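Heterokaryon incompatibility protein s (Podospora anserina, PDB 2WVQ) forms the [het-s] prion and, with het-S of incompatible cells, triggers lethal heterokaryon incompatibility, this chain being its N-terminal globular HeLo domain. Local coordinates at residues V115-E118 against D119-K123; M122-I125 against G126-L129. The protein carries 2 engineered substitutions. All coordinates share one frame; numbering follows the deposited sequence.

Interaction 1 (V115-E118 against D119-K123); sequences VVFE and DKDMK
E118 and D121 are joined across a single 3-10 turn, residues 119-121, in which D121 N donates to E118 O at 2.7 Å from a direction tilted 32° out of the carbonyl plane. The turn interrupts the loop between helices 79-108 and 124-140 of the HeLo domain, and it illustrates how a short polar sequence can bond back on itself. The D121 carboxylate returns the bond: its OD1 accepts E118 N at 2.9 Å in a nearly straight line (167°), so D121 holds E118 at N and O, by its carboxylate and its backbone N. OD1 is used on its anti side. CG of D121 lies beside its own backbone N (chi1 -61°), which turns the carboxylate back toward the preceding chain. The same side chain meets the edge of the F117 ring, CB lying 3.7 Å from CD2, with the carboxylate plane steeply inclined to the ring. F117 also stacks on Y42, and D119 OD2 forms a salt bridge with R131. On the exposed flank, E118 and K120 run alongside each other, K120 curling over at its last two torsions so that NZ descends onto E118 OE1 from above the carboxylate plane, 2.7 Å away.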
loop_
_atom_site.group_PDB
_atom_site.type_symbol
_atom_site.label_atom_id
_atom_site.label_comp_id
_atom_site.label_asym_id
_atom_site.label_seq_id
_atom_site.Cartn_x
_atom_site.Cartn_y
_atom_site.Cartn_z
ATOM N N VAL A 115 18.314 -6.823 -14.981
ATOM C CA VAL A 115 18.104 -8.183 -15.489
ATOM C C VAL A 115 17.062 -8.905 -14.633
ATOM O O VAL A 115 17.127 -8.859 -13.398
ATOM C CB VAL A 115 19.449 -8.981 -15.449
ATOM C CG1 VAL A 115 19.250 -10.473 -15.734
ATOM C CG2 VAL A 115 20.447 -8.393 -16.438
ATOM N N VAL A 116 16.112 -9.578 -15.284
ATOM C CA VAL A 116 15.051 -10.278 -14.555
ATOM C C VAL A 116 15.114 -11.803 -14.724
ATOM O O VAL A 116 15.555 -12.302 -15.755
ATOM C CB VAL A 116 13.608 -9.742 -14.905
ATOM C CG1 VAL A 116 13.483 -8.251 -14.617
ATOM C CG2 VAL A 116 13.246 -10.011 -16.345
ATOM N N PHE A 117 14.661 -12.523 -13.703
ATOM C CA PHE A 117 14.469 -13.963 -13.787
ATOM C C PHE A 117 13.407 -14.371 -14.833
ATOM O O PHE A 117 12.494 -13.600 -15.141
ATOM C CB PHE A 117 14.109 -14.523 -12.416
ATOM C CG PHE A 117 15.281 -14.619 -11.469
ATOM C CD1 PHE A 117 15.423 -13.702 -10.428
ATOM C CD2 PHE A 117 16.248 -15.626 -11.626
ATOM C CE1 PHE A 117 16.502 -13.779 -9.544
ATOM C CE2 PHE A 117 17.347 -15.714 -10.752
ATOM C CZ PHE A 117 17.474 -14.790 -9.707
ATOM N N GLU A 118 13.555 -15.578 -15.376
ATOM C CA GLU A 118 12.549 -16.165 -16.270
ATOM C C GLU A 118 12.344 -17.583 -15.807
ATOM O O GLU A 118 13.214 -18.121 -15.140
ATOM C CB GLU A 118 12.972 -16.089 -17.748
ATOM C CG GLU A 118 14.478 -16.165 -17.979
ATOM C CD GLU A 118 14.968 -15.267 -19.127
ATOM O OE1 GLU A 118 14.465 -15.402 -20.274
ATOM O OE2 GLU A 118 15.875 -14.435 -18.872
ATOM N N ASP A 119 11.197 -18.191 -16.124
ATOM C CA ASP A 119 10.878 -19.504 -15.520
ATOM C C ASP A 119 11.832 -20.664 -15.865
ATOM O O ASP A 119 11.843 -21.682 -15.180
ATOM C CB ASP A 119 9.366 -19.858 -15.578
ATOM C CG ASP A 119 8.902 -20.360 -16.945
ATOM O OD1 ASP A 119 7.669 -20.567 -17.077
ATOM O OD2 ASP A 119 9.725 -20.568 -17.865
ATOM N N LYS A 120 12.663 -20.478 -16.891
ATOM C CA LYS A 120 13.815 -21.348 -17.145
ATOM C C LYS A 120 14.862 -21.322 -16.021
ATOM O O LYS A 120 15.712 -22.197 -15.971
ATOM C CB LYS A 120 14.498 -21.023 -18.490
ATOM C CG LYS A 120 15.453 -19.811 -18.450
ATOM C CD LYS A 120 16.404 -19.766 -19.630
ATOM C CE LYS A 120 15.791 -19.108 -20.869
ATOM N NZ LYS A 120 15.878 -17.601 -20.845
ATOM N N ASP A 121 14.804 -20.309 -15.152
ATOM C CA ASP A 121 15.687 -20.207 -13.980
ATOM C C ASP A 121 15.143 -20.960 -12.756
ATOM O O ASP A 121 15.806 -21.004 -11.700
ATOM C CB ASP A 121 15.959 -18.741 -13.616
ATOM C CG ASP A 121 16.638 -17.998 -14.718
ATOM O OD1 ASP A 121 16.111 -16.955 -15.133
ATOM O OD2 ASP A 121 17.699 -18.476 -15.192
ATOM N N MET A 122 13.938 -21.523 -12.895
ATOM C CA MET A 122 13.411 -22.493 -11.932
ATOM C C MET A 122 13.896 -23.905 -12.209
ATOM O O MET A 122 14.244 -24.250 -13.344
ATOM C CB MET A 122 11.890 -22.525 -11.978
ATOM C CG MET A 122 11.224 -21.303 -11.466
ATOM S SD MET A 122 9.439 -21.482 -11.690
ATOM C CE MET A 122 8.906 -19.871 -11.153
ATOM N N LYS A 123 13.881 -24.730 -11.169
ATOM C CA LYS A 123 14.006 -26.171 -11.336
ATOM C C LYS A 123 12.764 -26.707 -12.087
ATOM O O LYS A 123 11.701 -26.064 -12.057
ATOM C CB LYS A 123 14.197 -26.839 -9.969
ATOM C CG LYS A 123 15.368 -26.242 -9.165
ATOM C CD LYS A 123 15.839 -27.160 -8.070
ATOM C CE LYS A 123 17.313 -26.906 -7.744
ATOM N NZ LYS A 123 17.908 -28.004 -6.922
#

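Interaction 2 (M122-I125 against G126-L129); sequences MKPI and GRAL
M122 and G126 touch through sulfur and carbonyl: the extended thioether chain carries SD to 3.6 Å from G126 O. The I125 side chain packs on A199, S200 and I203 of helix 198-207. R127 comes next, and its N donates to K123 O at 2.8 Å, the donor lying nearly on the extended C=O line. This is the first i to i+4 bond of helix 124-140. K123 is the N-cap, and P124, in the first turn, is placed where a helix has no need of a backbone N-H. M122 and R127 occupy the two positions of a hydrophobic staple, but the meeting is limited to their CB atoms, 4.1 Å apart. The arginine runs back across the cap because CG stands opposite its own N (chi1 174°) before the chain bends at chi3 (-45°). Its guanidinium lies obliquely over P124, NH1 approaching CA to 3.6 Å, while NE is bonded to D119 O. A128 continues the ladder, its N reaching P124 O at 3.0 Å, and its methyl rests near that same oxygen. L129 N then bonds I125 O at 3.2 Å, while the leucine side chain packs on L47 and I203.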
loop_
_atom_site.group_PDB
_atom_site.type_symbol
_atom_site.label_atom_id
_atom_site.label_comp_id
_atom_site.label_asym_id
_atom_site.label_seq_id
_atom_site.Cartn_x
_atom_site.Cartn_y
_atom_site.Cartn_z
ATOM N N MET A 122 13.938 -21.523 -12.895
ATOM C CA MET A 122 13.411 -22.493 -11.932
ATOM C C MET A 122 13.896 -23.905 -12.209
ATOM O O MET A 122 14.244 -24.250 -13.344
ATOM C CB MET A 122 11.890 -22.525 -11.978
ATOM C CG MET A 122 11.224 -21.303 -11.466
ATOM S SD MET A 122 9.439 -21.482 -11.690
ATOM C CE MET A 122 8.906 -19.871 -11.153
ATOM N N LYS A 123 13.881 -24.730 -11.169
ATOM C CA LYS A 123 14.006 -26.171 -11.336
ATOM C C LYS A 123 12.764 -26.707 -12.087
ATOM O O LYS A 123 11.701 -26.064 -12.057
ATOM C CB LYS A 123 14.197 -26.839 -9.969
ATOM C CG LYS A 123 15.368 -26.242 -9.165
ATOM C CD LYS A 123 15.839 -27.160 -8.070
ATOM C CE LYS A 123 17.313 -26.906 -7.744
ATOM N NZ LYS A 123 17.908 -28.004 -6.922
ATOM N N PRO A 124 12.900 -27.856 -12.797
ATOM C CA PRO A 124 11.766 -28.402 -13.551
ATOM C C PRO A 124 10.485 -28.618 -12.732
ATOM O O PRO A 124 9.369 -28.471 -13.264
ATOM C CB PRO A 124 12.306 -29.741 -14.072
ATOM C CG PRO A 124 13.796 -29.545 -14.150
ATOM C CD PRO A 124 14.116 -28.686 -12.960
ATOM N N ILE A 125 10.647 -28.965 -11.461
ATOM C CA ILE A 125 9.525 -29.178 -10.561
ATOM C C ILE A 125 8.734 -27.878 -10.309
ATOM O O ILE A 125 7.504 -27.862 -10.369
ATOM C CB ILE A 125 10.013 -29.796 -9.227
ATOM C CG1 ILE A 125 8.846 -30.384 -8.432
ATOM C CG2 ILE A 125 10.869 -28.791 -8.416
ATOM C CD1 ILE A 125 9.277 -30.994 -7.116
ATOM N N GLY A 126 9.455 -26.796 -10.032
ATOM C CA GLY A 126 8.849 -25.490 -9.824
ATOM C C GLY A 126 8.325 -24.909 -11.104
ATOM O O GLY A 126 7.261 -24.274 -11.110
ATOM N N ARG A 127 9.043 -25.115 -12.203
ATOM C CA ARG A 127 8.523 -24.621 -13.451
ATOM C C ARG A 127 7.157 -25.304 -13.817
ATOM O O ARG A 127 6.255 -24.623 -14.278
ATOM C CB ARG A 127 9.569 -24.675 -14.554
ATOM C CG ARG A 127 9.052 -24.297 -15.947
ATOM C CD ARG A 127 10.006 -24.687 -17.081
ATOM N NE ARG A 127 11.387 -24.345 -16.771
ATOM C CZ ARG A 127 12.354 -25.223 -16.541
ATOM N NH1 ARG A 127 12.126 -26.524 -16.607
ATOM N NH2 ARG A 127 13.566 -24.788 -16.249
ATOM N N ALA A 128 7.007 -26.608 -13.567
ATOM C CA ALA A 128 5.735 -27.321 -13.812
ATOM C C ALA A 128 4.579 -26.796 -12.932
ATOM O O ALA A 128 3.441 -26.660 -13.404
ATOM C CB ALA A 128 5.903 -28.812 -13.645
ATOM N N LEU A 129 4.882 -26.519 -11.655
ATOM C CA LEU A 129 3.922 -25.924 -10.733
ATOM C C LEU A 129 3.492 -24.530 -11.222
ATOM O O LEU A 129 2.295 -24.234 -11.274
ATOM C CB LEU A 129 4.466 -25.891 -9.301
ATOM C CG LEU A 129 3.816 -26.741 -8.194
ATOM C CD1 LEU A 129 2.951 -27.881 -8.736
ATOM C CD2 LEU A 129 4.815 -27.258 -7.137
#

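After helix 79-108, the chain pairs F117 with L34 through backbone hydrogen bonds, then closes interaction 1, a loop only one turn long. M122 and K123 end that contact and begin interaction 2, so the two follow in series, overlapping by two residues without nesting or crossing. Their centres are about 10 Å apart. One side chain, R127, bridges the junction, adding a weak bond to K120 O and so fastening the 3-10 turn to the helix start. E43 accepts K123 N, so helix 42-62 touches the seam, and the opening of helix 124-140 is thereby joined to helices 42-62 and 198-207.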